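Local coordinates for quinonprotein alcohol dehydrogenase-like protein (Bacteroides thetaiotaomicron VPI-5482, PDB 4R5O) that is of unknown function but binds calcium and joins an immunoglobulin-like beta-sandwich domain to a seven-bladed beta-propeller of the YVTN repeat family, at residues V183-Y197 against V200-S212. Numbering follows the deposited sequence.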
loop_
_atom_site.group_PDB
_atom_site.type_symbol
_atom_site.label_atom_id
_atom_site.label_comp_id
_atom_site.label_asym_id
_atom_site.label_seq_id
_atom_site.Cartn_x
_atom_site.Cartn_y
_atom_site.Cartn_z
ATOM N N VAL A 183 13.027 11.898 -6.432
ATOM C CA VAL A 183 13.745 11.026 -7.373
ATOM C C VAL A 183 13.640 11.721 -8.731
ATOM O O VAL A 183 14.619 12.282 -9.226
ATOM C CB VAL A 183 13.255 9.550 -7.380
ATOM C CG1 VAL A 183 14.101 8.695 -8.320
ATOM C CG2 VAL A 183 13.251 8.954 -5.976
ATOM N N GLY A 184 12.427 11.774 -9.258
ATOM C CA GLY A 184 12.113 12.453 -10.505
ATOM C C GLY A 184 10.664 12.278 -10.895
ATOM O O GLY A 184 9.963 11.391 -10.387
ATOM N N ALA A 185 10.201 13.149 -11.801
ATOM C CA ALA A 185 8.865 13.105 -12.378
ATOM C C ALA A 185 8.716 11.952 -13.372
ATOM O O ALA A 185 9.703 11.564 -14.043
ATOM C CB ALA A 185 8.572 14.419 -13.083
ATOM N N ASN A 186 7.473 11.408 -13.458
ATOM C CA ASN A 186 7.013 10.381 -14.409
ATOM C C ASN A 186 7.800 9.068 -14.282
ATOM O O ASN A 186 8.168 8.443 -15.284
ATOM C CB ASN A 186 7.123 10.918 -15.844
ATOM C CG ASN A 186 6.331 12.177 -16.065
ATOM O OD1 ASN A 186 6.822 13.154 -16.627
ATOM N ND2 ASN A 186 5.113 12.213 -15.552
ATOM N N LEU A 187 7.989 8.619 -13.039
ATOM C CA LEU A 187 8.680 7.370 -12.722
ATOM C C LEU A 187 7.696 6.454 -12.042
ATOM O O LEU A 187 7.204 6.790 -10.960
ATOM C CB LEU A 187 9.919 7.649 -11.846
ATOM C CG LEU A 187 10.953 8.633 -12.400
ATOM C CD1 LEU A 187 12.033 8.846 -11.416
ATOM C CD2 LEU A 187 11.520 8.181 -13.745
ATOM N N SER A 188 7.347 5.335 -12.692
ATOM C CA SER A 188 6.343 4.416 -12.159
ATOM C C SER A 188 6.854 2.952 -12.027
ATOM O O SER A 188 6.057 2.066 -11.692
ATOM C CB SER A 188 5.109 4.430 -13.055
ATOM O OG SER A 188 5.416 4.004 -14.369
ATOM N N GLY A 189 8.143 2.713 -12.273
ATOM C CA GLY A 189 8.707 1.373 -12.172
ATOM C C GLY A 189 9.526 1.214 -10.918
ATOM O O GLY A 189 10.494 1.942 -10.726
ATOM N N LEU A 190 9.130 0.293 -10.033
ATOM C CA LEU A 190 9.843 0.064 -8.773
ATOM C C LEU A 190 10.264 -1.425 -8.630
ATOM O O LEU A 190 9.474 -2.344 -8.890
ATOM C CB LEU A 190 8.979 0.492 -7.555
ATOM C CG LEU A 190 9.627 0.391 -6.142
ATOM C CD1 LEU A 190 10.867 1.287 -6.031
ATOM C CD2 LEU A 190 8.635 0.681 -5.045
ATOM N N THR A 191 11.516 -1.634 -8.189
ATOM C CA THR A 191 12.138 -2.925 -7.913
ATOM C C THR A 191 12.894 -2.830 -6.605
ATOM O O THR A 191 13.586 -1.847 -6.394
ATOM C CB THR A 191 13.083 -3.360 -9.083
ATOM O OG1 THR A 191 12.464 -3.186 -10.358
ATOM C CG2 THR A 191 13.562 -4.793 -8.951
ATOM N N ILE A 192 12.754 -3.806 -5.721
ATOM C CA ILE A 192 13.541 -3.849 -4.495
ATOM C C ILE A 192 14.535 -5.014 -4.705
ATOM O O ILE A 192 14.102 -6.171 -4.886
ATOM C CB ILE A 192 12.691 -3.934 -3.176
ATOM C CG1 ILE A 192 12.302 -2.503 -2.654
ATOM C CG2 ILE A 192 13.546 -4.551 -2.055
ATOM C CD1 ILE A 192 11.622 -1.552 -3.503
ATOM N N LEU A 193 15.854 -4.669 -4.784
ATOM C CA LEU A 193 16.925 -5.627 -5.065
ATOM C C LEU A 193 17.254 -6.462 -3.844
ATOM O O LEU A 193 17.453 -7.680 -3.969
ATOM C CB LEU A 193 18.211 -4.922 -5.558
ATOM C CG LEU A 193 18.106 -3.974 -6.772
ATOM C CD1 LEU A 193 19.452 -3.349 -7.103
ATOM C CD2 LEU A 193 17.606 -4.672 -7.968
ATOM N N ASN A 194 17.344 -5.804 -2.670
ATOM C CA ASN A 194 17.723 -6.401 -1.386
ATOM C C ASN A 194 17.371 -5.441 -0.254
ATOM O O ASN A 194 16.500 -4.599 -0.452
ATOM C CB ASN A 194 19.223 -6.760 -1.380
ATOM C CG ASN A 194 20.176 -5.637 -1.720
ATOM O OD1 ASN A 194 20.000 -4.478 -1.320
ATOM N ND2 ASN A 194 21.271 -5.993 -2.367
ATOM N N GLU A 195 18.012 -5.556 0.921
ATOM C CA GLU A 195 17.709 -4.696 2.070
ATOM C C GLU A 195 18.260 -3.297 1.913
ATOM O O GLU A 195 17.732 -2.356 2.530
ATOM C CB GLU A 195 18.280 -5.268 3.385
ATOM C CG GLU A 195 17.898 -6.691 3.759
ATOM C CD GLU A 195 18.208 -7.077 5.199
ATOM O OE1 GLU A 195 18.656 -6.209 5.985
ATOM O OE2 GLU A 195 17.930 -8.244 5.559
ATOM N N GLN A 196 19.345 -3.165 1.120
ATOM C CA GLN A 196 20.071 -1.920 0.977
ATOM C C GLN A 196 19.660 -1.119 -0.290
ATOM O O GLN A 196 19.670 0.111 -0.236
ATOM C CB GLN A 196 21.581 -2.259 0.929
ATOM C CG GLN A 196 22.575 -1.070 0.855
ATOM C CD GLN A 196 22.638 -0.088 2.012
ATOM O OE1 GLN A 196 22.013 -0.247 3.073
ATOM N NE2 GLN A 196 23.451 0.947 1.836
ATOM N N TYR A 197 19.311 -1.789 -1.409
ATOM C CA TYR A 197 19.035 -1.083 -2.655
ATOM C C TYR A 197 17.757 -1.480 -3.341
ATOM O O TYR A 197 17.308 -2.617 -3.262
ATOM C CB TYR A 197 20.174 -1.344 -3.655
ATOM C CG TYR A 197 21.505 -0.793 -3.207
ATOM C CD1 TYR A 197 21.770 0.571 -3.268
ATOM C CD2 TYR A 197 22.519 -1.638 -2.761
ATOM C CE1 TYR A 197 22.988 1.092 -2.847
ATOM C CE2 TYR A 197 23.755 -1.130 -2.362
ATOM C CZ TYR A 197 23.977 0.240 -2.395
ATOM O OH TYR A 197 25.186 0.774 -2.033
ATOM N N VAL A 200 14.507 2.426 -9.482
ATOM C CA VAL A 200 13.401 3.268 -9.923
ATOM C C VAL A 200 13.596 3.461 -11.423
ATOM O O VAL A 200 14.671 3.872 -11.871
ATOM C CB VAL A 200 13.275 4.596 -9.125
ATOM C CG1 VAL A 200 12.253 5.533 -9.784
ATOM C CG2 VAL A 200 12.935 4.342 -7.639
ATOM N N THR A 201 12.596 3.062 -12.204
ATOM C CA THR A 201 12.652 3.137 -13.669
ATOM C C THR A 201 11.456 3.988 -14.167
ATOM O O THR A 201 10.496 4.254 -13.417
ATOM C CB THR A 201 12.683 1.715 -14.268
ATOM O OG1 THR A 201 11.564 0.979 -13.796
ATOM C CG2 THR A 201 13.967 0.924 -13.880
ATOM N N GLY A 202 11.557 4.441 -15.409
ATOM C CA GLY A 202 10.580 5.309 -16.058
ATOM C C GLY A 202 11.200 6.159 -17.151
ATOM O O GLY A 202 10.565 6.411 -18.177
ATOM N N ASP A 203 12.467 6.575 -16.947
ATOM C CA ASP A 203 13.299 7.371 -17.860
ATOM C C ASP A 203 14.662 6.708 -18.055
ATOM O O ASP A 203 15.631 7.354 -18.468
ATOM C CB ASP A 203 13.467 8.793 -17.301
ATOM C CG ASP A 203 14.147 8.936 -15.946
ATOM O OD1 ASP A 203 14.526 7.889 -15.343
ATOM O OD2 ASP A 203 14.282 10.087 -15.474
ATOM N N GLY A 204 14.707 5.409 -17.767
ATOM C CA GLY A 204 15.901 4.570 -17.804
ATOM C C GLY A 204 15.966 3.801 -16.504
ATOM O O GLY A 204 14.927 3.351 -16.028
ATOM N N ILE A 205 17.157 3.676 -15.893
ATOM C CA ILE A 205 17.334 2.938 -14.630
ATOM C C ILE A 205 18.070 3.803 -13.610
ATOM O O ILE A 205 19.171 4.311 -13.873
ATOM C CB ILE A 205 18.089 1.580 -14.810
ATOM C CG1 ILE A 205 17.458 0.722 -15.926
ATOM C CG2 ILE A 205 18.193 0.819 -13.470
ATOM C CD1 ILE A 205 18.286 -0.398 -16.373
ATOM N N ARG A 206 17.471 3.898 -12.412
ATOM C CA ARG A 206 18.033 4.588 -11.255
ATOM C C ARG A 206 18.175 3.640 -10.102
ATOM O O ARG A 206 17.224 2.918 -9.812
ATOM C CB ARG A 206 17.168 5.780 -10.826
ATOM C CG ARG A 206 16.943 6.809 -11.882
ATOM C CD ARG A 206 15.750 7.609 -11.466
ATOM N NE ARG A 206 15.431 8.669 -12.416
ATOM C CZ ARG A 206 15.874 9.916 -12.304
ATOM N NH1 ARG A 206 16.675 10.259 -11.292
ATOM N NH2 ARG A 206 15.530 10.829 -13.202
ATOM N N ARG A 207 19.343 3.625 -9.446
ATOM C CA ARG A 207 19.536 2.847 -8.225
ATOM C C ARG A 207 19.219 3.734 -7.079
ATOM O O ARG A 207 19.717 4.851 -7.045
ATOM C CB ARG A 207 20.962 2.267 -8.116
ATOM C CG ARG A 207 21.174 1.421 -6.844
ATOM C CD ARG A 207 22.583 0.897 -6.698
ATOM N NE ARG A 207 23.580 1.965 -6.620
ATOM C CZ ARG A 207 24.396 2.315 -7.615
ATOM N NH1 ARG A 207 24.387 1.643 -8.764
ATOM N NH2 ARG A 207 25.253 3.311 -7.455
ATOM N N ILE A 208 18.406 3.279 -6.151
ATOM C CA ILE A 208 18.082 4.071 -4.961
ATOM C C ILE A 208 18.605 3.308 -3.710
ATOM O O ILE A 208 18.476 2.083 -3.621
ATOM C CB ILE A 208 16.547 4.425 -4.865
ATOM C CG1 ILE A 208 16.254 5.381 -3.657
ATOM C CG2 ILE A 208 15.618 3.179 -4.891
ATOM C CD1 ILE A 208 15.013 6.215 -3.761
ATOM N N ASP A 209 19.260 4.042 -2.790
ATOM C CA ASP A 209 19.728 3.503 -1.504
ATOM C C ASP A 209 18.538 3.528 -0.568
ATOM O O ASP A 209 17.972 4.595 -0.352
ATOM C CB ASP A 209 20.934 4.315 -0.982
ATOM C CG ASP A 209 21.574 3.797 0.295
ATOM O OD1 ASP A 209 20.861 3.678 1.319
ATOM O OD2 ASP A 209 22.802 3.618 0.303
ATOM N N LEU A 210 18.110 2.381 -0.052
ATOM C CA LEU A 210 16.888 2.299 0.770
ATOM C C LEU A 210 17.082 2.877 2.213
ATOM O O LEU A 210 16.105 2.943 2.961
ATOM C CB LEU A 210 16.388 0.844 0.855
ATOM C CG LEU A 210 15.979 0.222 -0.496
ATOM C CD1 LEU A 210 15.536 -1.199 -0.341
ATOM C CD2 LEU A 210 14.893 1.021 -1.184
ATOM N N LYS A 211 18.283 3.397 2.552
ATOM C CA LYS A 211 18.529 4.016 3.857
ATOM C C LYS A 211 18.655 5.537 3.693
ATOM O O LYS A 211 17.843 6.280 4.278
ATOM C CB LYS A 211 19.778 3.429 4.547
ATOM C CG LYS A 211 19.864 1.871 4.558
ATOM C CD LYS A 211 18.668 1.135 5.228
ATOM C CE LYS A 211 18.820 -0.374 5.155
ATOM N NZ LYS A 211 17.633 -1.083 5.705
ATOM N N SER A 212 19.608 6.000 2.847
ATOM C CA SER A 212 19.833 7.444 2.618
ATOM C C SER A 212 18.819 8.049 1.646
ATOM O O SER A 212 18.573 9.247 1.712
ATOM C CB SER A 212 21.236 7.690 2.076
ATOM O OG SER A 212 21.430 7.048 0.831
HETATM O O HOH W 1 12.175 -0.449 -11.477
#
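With CG on the far side of CB from the carbonyl carbon (chi1 -56°), Leu-187 reaches Val-200, its CD1 lying 3.7 Å from Val-200 CG1, while Val-183 turns CG1 opposite its backbone N (chi1 -177°) and meets the same methyl. Arg-206 runs extended past both: its CD lies 3.7 Å from Val-183 CG1, and the Leu-187 side chain crosses it at about a right angle. Beyond this apolar patch the guanidinium grips Asp-203 side-on, NE to OD1 and NH2 to OD2 (2.7 Å), while NH1 bonds to Asn-215. A leucine in place of Arg-206 would probably cost Asp-203 this side-on salt bridge, leaving its carboxylate a long, weak ion pair to Arg-217. Gly-189 and Thr-201 form a hydrogen-bonded antiparallel pair, with Thr-201 N 2.8 Å from Gly-189 O; a water bridges Thr-201 OG1 and Thr-191 OG1, and Phe-226 N also bonds to Thr-201 OG1. At the other end Leu-210 N donates to Gln-196 O (2.8 Å), and Arg-207 CD packs 3.5 Å from Tyr-197 CD1. Asn-194 OD1 accepts from Gln-196 N (an Asx turn) and Tyr-197 N (an Asx motif). Strands 189-192, 197-201 and 204-209 follow one another in the four-stranded antiparallel meander of a beta-propeller blade.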